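Side-chain contacts in myosin-I heavy chain (PDB 5EJR), which is an actin-based motor with ATPase activity, involved in the early steps of phagocytosis and in adhesion, represented here by a MyTH4-FERM piece of its tail: residues L134-S139 / I174-S179; Q186-G191 / N227-I232. One frame throughout, in Å; residues are numbered along the deposited sequence.

Contact 1. Residues L134-S139 / I174-S179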
loop_
_atom_site.group_PDB
_atom_site.type_symbol
_atom_site.label_atom_id
_atom_site.label_comp_id
_atom_site.label_asym_id
_atom_site.label_seq_id
_atom_site.Cartn_x
_atom_site.Cartn_y
_atom_site.Cartn_z
ATOM N N LEU A 134 -14.773 9.034 -7.929
ATOM C CA LEU A 134 -14.262 9.319 -9.263
ATOM C C LEU A 134 -13.486 10.626 -9.171
ATOM O O LEU A 134 -12.370 10.715 -9.697
ATOM C CB LEU A 134 -15.389 9.500 -10.313
ATOM C CG LEU A 134 -16.290 8.318 -10.638
ATOM C CD1 LEU A 134 -17.492 8.778 -11.455
ATOM C CD2 LEU A 134 -15.546 7.242 -11.402
ATOM N N SER A 135 -14.077 11.649 -8.515
ATOM C CA SER A 135 -13.474 12.987 -8.402
ATOM C C SER A 135 -12.117 13.007 -7.668
ATOM O O SER A 135 -11.317 13.896 -7.928
ATOM C CB SER A 135 -14.446 13.981 -7.772
ATOM O OG SER A 135 -14.619 13.716 -6.390
ATOM N N ILE A 136 -11.862 12.036 -6.772
ATOM C CA ILE A 136 -10.564 11.966 -6.091
ATOM C C ILE A 136 -9.483 11.348 -7.012
ATOM O O ILE A 136 -8.299 11.643 -6.833
ATOM C CB ILE A 136 -10.609 11.297 -4.685
ATOM C CG1 ILE A 136 -11.246 9.906 -4.719
ATOM C CG2 ILE A 136 -11.289 12.215 -3.656
ATOM C CD1 ILE A 136 -10.967 9.019 -3.498
ATOM N N THR A 137 -9.904 10.553 -8.034
ATOM C CA THR A 137 -9.010 9.845 -8.962
ATOM C C THR A 137 -8.668 10.628 -10.247
ATOM O O THR A 137 -7.502 10.930 -10.492
ATOM C CB THR A 137 -9.586 8.463 -9.277
ATOM O OG1 THR A 137 -10.178 7.957 -8.086
ATOM C CG2 THR A 137 -8.512 7.477 -9.756
ATOM N N PHE A 138 -9.666 10.906 -11.082
ATOM C CA PHE A 138 -9.449 11.580 -12.362
ATOM C C PHE A 138 -10.502 12.642 -12.606
ATOM O O PHE A 138 -11.610 12.579 -12.079
ATOM C CB PHE A 138 -9.386 10.561 -13.536
ATOM C CG PHE A 138 -10.481 9.525 -13.527
ATOM C CD1 PHE A 138 -11.761 9.835 -13.981
ATOM C CD2 PHE A 138 -10.259 8.263 -13.002
ATOM C CE1 PHE A 138 -12.791 8.896 -13.920
ATOM C CE2 PHE A 138 -11.288 7.321 -12.946
ATOM C CZ PHE A 138 -12.549 7.646 -13.402
ATOM N N SER A 139 -10.127 13.626 -13.390
ATOM C CA SER A 139 -10.974 14.735 -13.741
ATOM C C SER A 139 -11.888 14.349 -14.913
ATOM O O SER A 139 -11.457 13.583 -15.783
ATOM C CB SER A 139 -10.085 15.899 -14.170
ATOM O OG SER A 139 -10.805 17.009 -14.680
ATOM N N ILE A 174 -18.039 18.577 -5.235
ATOM C CA ILE A 174 -17.741 19.890 -5.821
ATOM C C ILE A 174 -16.332 20.337 -5.400
ATOM O O ILE A 174 -15.592 20.848 -6.241
ATOM C CB ILE A 174 -18.841 20.931 -5.431
ATOM C CG1 ILE A 174 -20.206 20.550 -6.059
ATOM C CG2 ILE A 174 -18.438 22.383 -5.795
ATOM C CD1 ILE A 174 -21.467 21.169 -5.357
ATOM N N GLU A 175 -15.968 20.136 -4.108
ATOM C CA GLU A 175 -14.642 20.493 -3.574
ATOM C C GLU A 175 -13.551 19.708 -4.310
ATOM O O GLU A 175 -12.558 20.294 -4.745
ATOM C CB GLU A 175 -14.563 20.210 -2.056
ATOM C CG GLU A 175 -13.207 20.531 -1.426
ATOM C CD GLU A 175 -12.771 19.688 -0.238
ATOM O OE1 GLU A 175 -13.642 19.236 0.542
ATOM O OE2 GLU A 175 -11.543 19.510 -0.067
ATOM N N LYS A 176 -13.754 18.390 -4.463
ATOM C CA LYS A 176 -12.811 17.492 -5.125
ATOM C C LYS A 176 -12.666 17.752 -6.629
ATOM O O LYS A 176 -11.607 17.452 -7.170
ATOM C CB LYS A 176 -13.136 16.017 -4.839
ATOM C CG LYS A 176 -13.010 15.586 -3.375
ATOM C CD LYS A 176 -11.628 15.894 -2.773
ATOM C CE LYS A 176 -11.555 15.604 -1.297
ATOM N NZ LYS A 176 -10.721 16.610 -0.591
ATOM N N LEU A 177 -13.696 18.299 -7.306
ATOM C CA LEU A 177 -13.602 18.615 -8.739
ATOM C C LEU A 177 -12.924 19.967 -8.900
ATOM O O LEU A 177 -12.234 20.200 -9.890
ATOM C CB LEU A 177 -14.981 18.609 -9.426
ATOM C CG LEU A 177 -15.699 17.252 -9.509
ATOM C CD1 LEU A 177 -17.175 17.444 -9.729
ATOM C CD2 LEU A 177 -15.120 16.364 -10.622
ATOM N N GLU A 178 -13.106 20.859 -7.906
ATOM C CA GLU A 178 -12.459 22.172 -7.862
ATOM C C GLU A 178 -10.937 22.008 -7.640
ATOM O O GLU A 178 -10.157 22.848 -8.086
ATOM C CB GLU A 178 -13.060 23.013 -6.724
ATOM C CG GLU A 178 -14.305 23.784 -7.130
ATOM C CD GLU A 178 -15.116 24.427 -6.016
ATOM O OE1 GLU A 178 -14.768 24.252 -4.825
ATOM O OE2 GLU A 178 -16.125 25.093 -6.344
ATOM N N SER A 179 -10.530 20.914 -6.966
ATOM C CA SER A 179 -9.136 20.594 -6.640
ATOM C C SER A 179 -8.250 20.296 -7.874
ATOM O O SER A 179 -7.033 20.484 -7.805
ATOM C CB SER A 179 -9.082 19.431 -5.658
ATOM O OG SER A 179 -9.145 18.179 -6.321
#
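Ser135 and Lys176 bring the two backbones closest together, their CA atoms 5.6 Å apart, and no hydrogen bond or salt bridge crosses between 134-139 and 174-179. The evidence is all of apolar or mixed packing, with 207 Å² buried in total. The hydroxyl of Ser135 is the nearest group: OG lies 3.1 Å from Lys176 CB, touching carbon and not a polar partner. Its chi1 of 72° sets OG between the backbone N and the carbonyl carbon, where it hydrogen-bonds to Tyr132 O, one turn back in the same helix. The buried hydroxyl is thereby satisfied within its own helix.

The carbon contacts lie around this point. Ser135 CB meets a branch of Leu177, with CD2 3.8 Å away, while Ile136 presents its CG2 methyl to the lysine stem at 3.8 Å from Lys176 CG, with Lys176 CD equally near; these two side chains cross obliquely. The packing joins helices 121-137 and 164-178 of the MyTH4 domain, a helical bundle, close to the C-terminal ends of both. Leu177 also packs on Met149 and Leu152 of helix 142-159.

Lys176 and Ser179 make polar contacts within their own segment. The lysine chain bends at chi2 (-55°), and NZ forms a salt bridge with Glu175 OE2 at 3.1 Å, reaching that oxygen from above the carboxylate plane. Thus the aliphatic part of Lys176 packs against the neighbouring helix while its charge is paired on its own. Ser179 OG donates to Lys176 O over 2.7 Å, approaching from above the carbonyl plane.

Contact 2. Residues Q186-G191 / N227-I232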
loop_
_atom_site.group_PDB
_atom_site.type_symbol
_atom_site.label_atom_id
_atom_site.label_comp_id
_atom_site.label_asym_id
_atom_site.label_seq_id
_atom_site.Cartn_x
_atom_site.Cartn_y
_atom_site.Cartn_z
ATOM N N GLN A 186 0.419 12.861 -6.323
ATOM C CA GLN A 186 -0.807 12.679 -5.552
ATOM C C GLN A 186 -1.898 11.923 -6.316
ATOM O O GLN A 186 -2.906 11.566 -5.718
ATOM C CB GLN A 186 -1.327 14.009 -4.989
ATOM C CG GLN A 186 -0.634 14.390 -3.684
ATOM C CD GLN A 186 -1.106 15.691 -3.082
ATOM O OE1 GLN A 186 -1.432 16.663 -3.777
ATOM N NE2 GLN A 186 -1.079 15.758 -1.761
ATOM N N GLN A 187 -1.686 11.629 -7.605
ATOM C CA GLN A 187 -2.672 10.911 -8.410
ATOM C C GLN A 187 -2.824 9.462 -7.971
ATOM O O GLN A 187 -1.875 8.689 -8.094
ATOM C CB GLN A 187 -2.383 11.046 -9.912
ATOM C CG GLN A 187 -2.645 12.464 -10.439
ATOM C CD GLN A 187 -2.229 12.693 -11.874
ATOM O OE1 GLN A 187 -1.653 11.829 -12.544
ATOM N NE2 GLN A 187 -2.507 13.887 -12.375
ATOM N N ARG A 188 -3.999 9.117 -7.388
ATOM C CA ARG A 188 -4.348 7.775 -6.887
ATOM C C ARG A 188 -4.362 6.751 -8.023
ATOM O O ARG A 188 -4.738 7.101 -9.139
ATOM C CB ARG A 188 -5.714 7.794 -6.166
ATOM C CG ARG A 188 -5.703 8.445 -4.773
ATOM C CD ARG A 188 -5.223 7.522 -3.648
ATOM N NE ARG A 188 -5.998 6.286 -3.575
ATOM C CZ ARG A 188 -7.122 6.142 -2.883
ATOM N NH1 ARG A 188 -7.593 7.145 -2.147
ATOM N NH2 ARG A 188 -7.778 4.990 -2.909
ATOM N N LYS A 189 -3.942 5.496 -7.740
ATOM C CA LYS A 189 -3.828 4.427 -8.740
ATOM C C LYS A 189 -4.918 3.379 -8.613
ATOM O O LYS A 189 -5.065 2.538 -9.500
ATOM C CB LYS A 189 -2.447 3.729 -8.629
ATOM C CG LYS A 189 -1.227 4.645 -8.661
ATOM C CD LYS A 189 -0.851 5.063 -10.070
ATOM C CE LYS A 189 0.335 6.000 -10.106
ATOM N NZ LYS A 189 -0.035 7.398 -9.767
ATOM N N MET A 190 -5.604 3.352 -7.473
ATOM C CA MET A 190 -6.641 2.365 -7.208
ATOM C C MET A 190 -7.920 3.050 -6.765
ATOM O O MET A 190 -7.889 4.194 -6.286
ATOM C CB MET A 190 -6.214 1.393 -6.085
ATOM C CG MET A 190 -4.997 0.548 -6.395
ATOM S SD MET A 190 -5.301 -0.729 -7.636
ATOM C CE MET A 190 -6.036 -1.997 -6.634
ATOM N N GLY A 191 -9.018 2.304 -6.897
ATOM C CA GLY A 191 -10.331 2.680 -6.395
ATOM C C GLY A 191 -10.332 2.412 -4.900
ATOM O O GLY A 191 -9.321 1.931 -4.362
ATOM N N ASN A 227 -5.496 10.301 5.387
ATOM C CA ASN A 227 -6.297 11.097 4.458
ATOM C C ASN A 227 -6.226 10.374 3.108
ATOM O O ASN A 227 -5.394 9.480 2.941
ATOM C CB ASN A 227 -5.744 12.519 4.316
ATOM C CG ASN A 227 -5.241 13.158 5.592
ATOM O OD1 ASN A 227 -5.807 12.990 6.682
ATOM N ND2 ASN A 227 -4.166 13.929 5.475
ATOM N N THR A 228 -7.073 10.783 2.140
ATOM C CA THR A 228 -7.164 10.241 0.773
ATOM C C THR A 228 -5.806 10.052 0.103
ATOM O O THR A 228 -5.567 9.019 -0.512
ATOM C CB THR A 228 -8.043 11.179 -0.088
ATOM O OG1 THR A 228 -9.296 11.344 0.571
ATOM C CG2 THR A 228 -8.272 10.653 -1.497
ATOM N N TYR A 229 -4.927 11.051 0.234
ATOM C CA TYR A 229 -3.648 11.094 -0.436
ATOM C C TYR A 229 -2.446 10.807 0.464
ATOM O O TYR A 229 -1.319 11.080 0.061
ATOM C CB TYR A 229 -3.504 12.449 -1.148
ATOM C CG TYR A 229 -4.646 12.747 -2.111
ATOM C CD1 TYR A 229 -4.718 12.120 -3.351
ATOM C CD2 TYR A 229 -5.667 13.628 -1.766
ATOM C CE1 TYR A 229 -5.747 12.406 -4.252
ATOM C CE2 TYR A 229 -6.726 13.894 -2.645
ATOM C CZ TYR A 229 -6.753 13.285 -3.889
ATOM O OH TYR A 229 -7.787 13.518 -4.760
ATOM N N THR A 230 -2.660 10.235 1.655
ATOM C CA THR A 230 -1.522 9.959 2.545
ATOM C C THR A 230 -0.565 8.923 1.940
ATOM O O THR A 230 -0.996 7.839 1.527
ATOM C CB THR A 230 -2.000 9.591 3.951
ATOM O OG1 THR A 230 -2.793 10.671 4.458
ATOM C CG2 THR A 230 -0.830 9.324 4.928
ATOM N N THR A 231 0.729 9.254 1.917
ATOM C CA THR A 231 1.744 8.306 1.452
ATOM C C THR A 231 2.234 7.437 2.616
ATOM O O THR A 231 2.092 7.796 3.797
ATOM C CB THR A 231 2.942 9.019 0.827
ATOM O OG1 THR A 231 3.578 9.804 1.834
ATOM C CG2 THR A 231 2.585 9.834 -0.408
ATOM N N ILE A 232 2.878 6.319 2.282
ATOM C CA ILE A 232 3.463 5.408 3.266
ATOM C C ILE A 232 4.576 6.136 4.056
ATOM O O ILE A 232 4.703 5.924 5.264
ATOM C CB ILE A 232 3.898 4.104 2.537
ATOM C CG1 ILE A 232 2.632 3.338 2.049
ATOM C CG2 ILE A 232 4.852 3.204 3.385
ATOM C CD1 ILE A 232 1.741 2.582 3.134
#
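A type I beta turn from Asn227 to Thr230, in the ubiquitin-like first lobe of the FERM domain, meets the loop 186-191 that follows helix 164-178 of the MyTH4 domain. Thr230 N closes the turn on Asn227 O, and Thr230 OG1 accepts from Asn227 N at 2.9 Å. The turn presents Tyr229 to the loop: Gln186 O lies 3.0 Å from ring carbon CD1 and approaches obliquely, while Arg188 CG reaches CE1 at 4.0 Å. Thr228 CG2 lies 3.7 Å above the centre of one face of the same ring, its chi1 of -55° placing this methyl anti to the backbone N. The Gln186 side chain crosses that of Tyr229 at about a right angle, bringing NE2 to 4.1 Å from CB.

Arg188, bent at chi2 and chi3, turns its guanidinium 74° from the tyrosine ring plane. NH1 makes a weak bond to Thr228 O, 3.2 Å long and bent to 134° at the hydrogen. The stronger partners of Arg188 are Glu196, in a salt bridge with NH2, and Asp276, in one with NE. A leucine here would probably leave both carboxylates without their cationic mate and Thr228 O without this weak donor. The buried guanidinium is therefore likely to be stabilised mainly by the two acids, with the turn carbonyl adding a minor share to a largely van der Waals junction.

How the contacts relate
The two contacts follow one another along the chain: contact 1 closes before contact 2 opens, and their centres lie 13 Å apart. Contact 1 is internal to the MyTH4 helices, whereas contact 2 crosses from the loop between helices 164-178 and 194-205 to the turn between strand 221-225 and helix 232-243 in the FERM domain. They meet at the end of helix 121-137, where Ile136 O is 2.8 Å from Tyr229 OH, a probable hydrogen bond, and Ile136 CD1 packs 3.7 Å from Thr228 CG2. Packing within the MyTH4 bundle is thus continuous with its interface to FERM, consistent with the domains forming one structural unit.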